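Local coordinates for ABC transporter, periplasmic substrate-binding protein (PDB 2HPG) that probably captures a solute in the periplasm of Thermotoga maritima and hands it to a tripartite ATP-independent (TRAP) transporter, at residues 32-35 with 36-40; 206-210 with 211-215. All coordinates share one frame; numbering follows the deposited sequence. Where two conformers were deposited one is given.

How the contacts relate
From the N terminus, strand 9-14 leads into helix 22-37, and contact 1 closes the turn that hands this helix over to strand 42-47. Much later, helix 204-209 follows strand 199-202, and contact 2 closes the turn that leads by way of a 3-10 segment toward strand 218-234. In both, a positive-phi residue, Asn-39 or Gly-211, turns the following N-H groups back onto carbonyls of the last helical turn, a Schellman motif. The two lie in series, neither nesting nor crossing, with centres about 38 Å apart and nearest atoms about 22 Å apart. The long helix 243-278 touches both, residues near its start meeting contact 1 and residues near its end contact 2.

Contact 1: residues 32-35 with 36-40; sequences KAVE and EKTNG
A Schellman motif ends helix 22-37, with Gly-40 N bonded to Glu-35 O at 2.8 Å and Asn-39 N to Glu-36 O at 3.1 Å. The first bond is fairly straight, with an N-H...O angle of 156°. Asn-39 is the C-prime residue, and its positive phi turns the chain back on the helix so that the amide of Gly-40 can meet a carbonyl five residues earlier. Gly-40 has positive phi as well, at backbone angles where the carbonyl of Asn-39 leaves little room beside its CA.

Ahead of this cap the helical ladder is regular: Glu-36 N donates to Lys-32 O and Lys-37 N to Ala-33 O. The next rung is different, because Thr-38 N makes only a weak bond to Val-34 O and the same oxygen takes a second one from the threonine hydroxyl, OG1, at 2.7 Å. With chi1 at 64°, OG1 sits between its own backbone N and carbonyl carbon, a setting that brings it back over the last turn. The same hydroxyl accepts a hydrogen bond from Val-42 N, linking the helix end to the coming strand. Beside it, Thr-38 CG2 lies 4.0 Å from Val-34 CG1, a methyl-to-methyl touch on the buried side that faces helix 243-278.

On the outer side, Glu-36 lays its extended chain back along the preceding turn, CG 3.2 Å from Lys-32 O. Its OE2 reaches the aliphatic CG of Lys-32 at 3.7 Å, while the lysine NZ leads away and the charged atoms do not meet. Glu-35 OE2 accepts a hydrogen bond from Ile-44 N in strand 42-47. The arrangement is the Schellman C-cap, here ending the helix of the beta-alpha-beta unit made by strand 9-14, helix 22-37 and strand 42-47.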
loop_
_atom_site.group_PDB
_atom_site.type_symbol
_atom_site.label_atom_id
_atom_site.label_comp_id
_atom_site.label_asym_id
_atom_site.label_seq_id
_atom_site.Cartn_x
_atom_site.Cartn_y
_atom_site.Cartn_z
ATOM N N LYS A 32 16.685 -13.500 -3.628
ATOM C CA LYS A 32 17.814 -14.362 -3.265
ATOM C C LYS A 32 17.353 -15.731 -2.721
ATOM O O LYS A 32 17.924 -16.760 -3.093
ATOM C CB LYS A 32 18.725 -13.617 -2.294
ATOM C CG LYS A 32 20.027 -14.305 -1.983
ATOM C CD LYS A 32 21.049 -13.315 -1.403
ATOM C CE LYS A 32 21.797 -12.540 -2.516
ATOM N NZ LYS A 32 22.797 -11.521 -1.999
ATOM N N ALA A 33 16.292 -15.742 -1.901
ATOM C CA ALA A 33 15.724 -16.976 -1.336
ATOM C C ALA A 33 15.060 -17.878 -2.387
ATOM O O ALA A 33 15.262 -19.096 -2.365
ATOM C CB ALA A 33 14.713 -16.646 -0.214
ATOM N N VAL A 34 14.264 -17.295 -3.295
ATOM C CA VAL A 34 13.702 -18.050 -4.434
ATOM C C VAL A 34 14.790 -18.644 -5.325
ATOM O O VAL A 34 14.683 -19.778 -5.753
ATOM C CB VAL A 34 12.765 -17.175 -5.277
ATOM C CG1 VAL A 34 12.421 -17.862 -6.605
ATOM C CG2 VAL A 34 11.524 -16.879 -4.485
ATOM N N GLU A 35 15.840 -17.873 -5.579
ATOM C CA GLU A 35 16.971 -18.347 -6.360
ATOM C C GLU A 35 17.646 -19.532 -5.670
ATOM O O GLU A 35 17.916 -20.544 -6.306
ATOM C CB GLU A 35 17.954 -17.198 -6.621
ATOM C CG GLU A 35 17.469 -16.279 -7.748
ATOM C CD GLU A 35 18.074 -14.889 -7.736
ATOM O OE1 GLU A 35 19.110 -14.684 -7.083
ATOM O OE2 GLU A 35 17.500 -13.996 -8.395
ATOM N N GLU A 36 17.896 -19.407 -4.365
ATOM C CA GLU A 36 18.502 -20.480 -3.576
ATOM C C GLU A 36 17.651 -21.751 -3.578
ATOM O O GLU A 36 18.138 -22.830 -3.901
ATOM C CB GLU A 36 18.738 -20.007 -2.142
ATOM C CG GLU A 36 19.896 -19.013 -2.021
ATOM C CD GLU A 36 20.004 -18.401 -0.641
ATOM O OE1 GLU A 36 19.224 -18.801 0.249
ATOM O OE2 GLU A 36 20.885 -17.532 -0.447
ATOM N N LYS A 37 16.380 -21.611 -3.238
ATOM C CA LYS A 37 15.487 -22.759 -3.109
ATOM C C LYS A 37 15.042 -23.405 -4.431
ATOM O O LYS A 37 14.480 -24.506 -4.421
ATOM C CB LYS A 37 14.269 -22.367 -2.279
ATOM C CG LYS A 37 14.635 -21.974 -0.846
ATOM C CD LYS A 37 13.439 -22.013 0.085
ATOM C CE LYS A 37 13.756 -21.387 1.444
ATOM N NZ LYS A 37 15.121 -21.746 1.981
ATOM N N THR A 38 15.265 -22.718 -5.555
ATOM C CA THR A 38 14.990 -23.277 -6.892
ATOM C C THR A 38 16.284 -23.698 -7.571
ATOM O O THR A 38 16.289 -24.055 -8.749
ATOM C CB THR A 38 14.299 -22.245 -7.819
ATOM O OG1 THR A 38 15.191 -21.144 -8.048
ATOM C CG2 THR A 38 12.998 -21.777 -7.224
ATOM N N ASN A 39 17.386 -23.616 -6.835
ATOM C CA ASN A 39 18.693 -24.021 -7.320
ATOM C C ASN A 39 19.165 -23.194 -8.512
ATOM O O ASN A 39 19.846 -23.720 -9.401
ATOM C CB ASN A 39 18.700 -25.522 -7.706
ATOM C CG ASN A 39 17.802 -26.386 -6.810
ATOM O OD1 ASN A 39 16.802 -26.945 -7.279
ATOM N ND2 ASN A 39 18.153 -26.499 -5.530
ATOM N N GLY A 40 18.809 -21.911 -8.546
ATOM C CA GLY A 40 19.202 -21.039 -9.644
ATOM C C GLY A 40 18.333 -21.152 -10.890
ATOM O O GLY A 40 18.567 -20.445 -11.868
#

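Contact 2: residues 206-210 with 211-215; sequences NVYNG and GLYEV
Tyr-208 and Tyr-213 meet where helix 204-209 gives way to a 3-10 turn, and backbone bonds, a water and apolar side chains share the work of joining the two. Among the backbone bonds, Leu-212 N donates to Val-207 O at 3.0 Å, and Gly-211 N donates to Tyr-208 O. The Gly-211 N-H stands above the Tyr-208 carbonyl plane, 66° out of it and not on a lone pair. Together they form a Schellman motif, in which Gly-211 takes the positive phi that ends the helix and turns the chain into the 3-10 segment.

The aromatic contact is oblique, the ring planes of Tyr-208 and Tyr-213 at 33° and their centroids 5.6 Å apart. CD1 of Tyr-208 approaches CE2 of Tyr-213 at 3.7 Å. Tyr-208 O lies at the edge of the Tyr-213 ring, near its plane, 3.5 Å from CE2. The chi1 of Tyr-213, 50°, holds CG between the backbone N and carbonyl carbon and swings the ring back toward the helix end.

One water bridges the two residues in the plane of the Tyr-213 ring, at its edge: it donates to Tyr-208 O at 2.7 Å and is hydrogen-bonded to Tyr-213 OH at 2.8 Å. The Tyr-208 carbonyl therefore serves both an amide and the water.

A second apolar touch joins Val-207 CG1 to Leu-212 CB, 4.2 Å apart, with the side chains crossing at about a right angle. Both residues reach Leu-202 of strand 199-202. Leu-212 also touches Tyr-189 of helix 188-193, while Val-207 and Tyr-208 meet Cys-276 on helix 243-278, placing the turn among two helices and a strand.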
loop_
_atom_site.group_PDB
_atom_site.type_symbol
_atom_site.label_atom_id
_atom_site.label_comp_id
_atom_site.label_asym_id
_atom_site.label_seq_id
_atom_site.Cartn_x
_atom_site.Cartn_y
_atom_site.Cartn_z
ATOM N N ASN A 206 8.271 8.747 4.412
ATOM C CA ASN A 206 8.036 9.589 3.228
ATOM C C ASN A 206 8.331 11.042 3.566
ATOM O O ASN A 206 9.002 11.756 2.810
ATOM C CB ASN A 206 6.562 9.549 2.787
ATOM C CG ASN A 206 6.113 8.208 2.219
ATOM O OD1 ASN A 206 6.910 7.401 1.730
ATOM N ND2 ASN A 206 4.811 7.965 2.289
ATOM N N VAL A 207 7.793 11.501 4.694
ATOM C CA VAL A 207 7.963 12.900 5.099
ATOM C C VAL A 207 9.436 13.187 5.357
ATOM O O VAL A 207 9.967 14.199 4.902
ATOM C CB VAL A 207 7.148 13.248 6.357
ATOM C CG1 VAL A 207 7.517 14.661 6.875
ATOM C CG2 VAL A 207 5.635 13.136 6.062
ATOM N N TYR A 208 10.112 12.298 6.074
ATOM C CA TYR A 208 11.518 12.547 6.395
ATOM C C TYR A 208 12.443 12.498 5.157
ATOM O O TYR A 208 13.297 13.390 4.935
ATOM C CB TYR A 208 12.033 11.565 7.447
ATOM C CG TYR A 208 13.454 11.928 7.901
ATOM C CD1 TYR A 208 13.661 12.936 8.814
ATOM C CD2 TYR A 208 14.567 11.256 7.392
ATOM C CE1 TYR A 208 14.956 13.292 9.223
ATOM C CE2 TYR A 208 15.865 11.595 7.785
ATOM C CZ TYR A 208 16.043 12.620 8.710
ATOM O OH TYR A 208 17.321 12.992 9.147
ATOM N N ASN A 209 12.330 11.426 4.391
ATOM C CA ASN A 209 13.186 11.233 3.218
ATOM C C ASN A 209 12.920 12.288 2.136
ATOM O O ASN A 209 13.804 12.616 1.374
ATOM C CB ASN A 209 13.015 9.826 2.654
ATOM C CG ASN A 209 13.601 8.758 3.569
ATOM O OD1 ASN A 209 14.614 8.981 4.234
ATOM N ND2 ASN A 209 12.983 7.590 3.587
ATOM N N GLY A 210 11.705 12.803 2.062
ATOM C CA GLY A 210 11.415 13.906 1.143
ATOM C C GLY A 210 11.791 15.299 1.641
ATOM O O GLY A 210 11.562 16.305 0.916
ATOM N N GLY A 211 12.325 15.378 2.868
ATOM C CA GLY A 211 12.657 16.643 3.516
ATOM C C GLY A 211 11.467 17.557 3.628
ATOM O O GLY A 211 11.601 18.777 3.656
ATOM N N LEU A 212 10.281 16.978 3.708
ATOM C CA LEU A 212 9.061 17.794 3.702
ATOM C C LEU A 212 8.860 18.581 5.009
ATOM O O LEU A 212 8.088 19.522 5.052
ATOM C CB LEU A 212 7.847 16.913 3.392
ATOM C CG LEU A 212 7.761 16.486 1.927
ATOM C CD1 LEU A 212 6.706 15.365 1.767
ATOM C CD2 LEU A 212 7.463 17.692 1.008
ATOM N N TYR A 213 9.593 18.220 6.055
ATOM C CA TYR A 213 9.597 18.975 7.299
ATOM C C TYR A 213 10.096 20.420 7.124
ATOM O O TYR A 213 9.828 21.272 7.966
ATOM C CB TYR A 213 10.448 18.259 8.358
ATOM C CG TYR A 213 11.820 17.869 7.872
ATOM C CD1 TYR A 213 12.855 18.795 7.811
ATOM C CD2 TYR A 213 12.084 16.567 7.489
ATOM C CE1 TYR A 213 14.115 18.429 7.359
ATOM C CE2 TYR A 213 13.333 16.202 7.023
ATOM C CZ TYR A 213 14.348 17.131 6.974
ATOM O OH TYR A 213 15.592 16.744 6.511
ATOM N N GLU A 214 10.778 20.694 6.025
ATOM C CA GLU A 214 11.203 22.070 5.705
ATOM C C GLU A 214 10.015 22.973 5.350
ATOM O O GLU A 214 10.105 24.200 5.479
ATOM C CB GLU A 214 12.195 22.065 4.556
ATOM C CG GLU A 214 13.507 21.343 4.813
ATOM C CD GLU A 214 14.483 22.094 5.721
ATOM O OE1 GLU A 214 14.146 23.204 6.174
ATOM O OE2 GLU A 214 15.601 21.566 5.972
ATOM N N VAL A 215 8.900 22.387 4.908
ATOM C CA VAL A 215 7.773 23.197 4.378
ATOM C C VAL A 215 6.413 22.907 5.007
ATOM O O VAL A 215 5.461 23.653 4.786
ATOM C CB VAL A 215 7.699 23.091 2.816
ATOM C CG1 VAL A 215 8.778 23.951 2.189
ATOM C CG2 VAL A 215 7.769 21.596 2.315
HETATM O O HOH W 1 15.827 14.301 5.266
#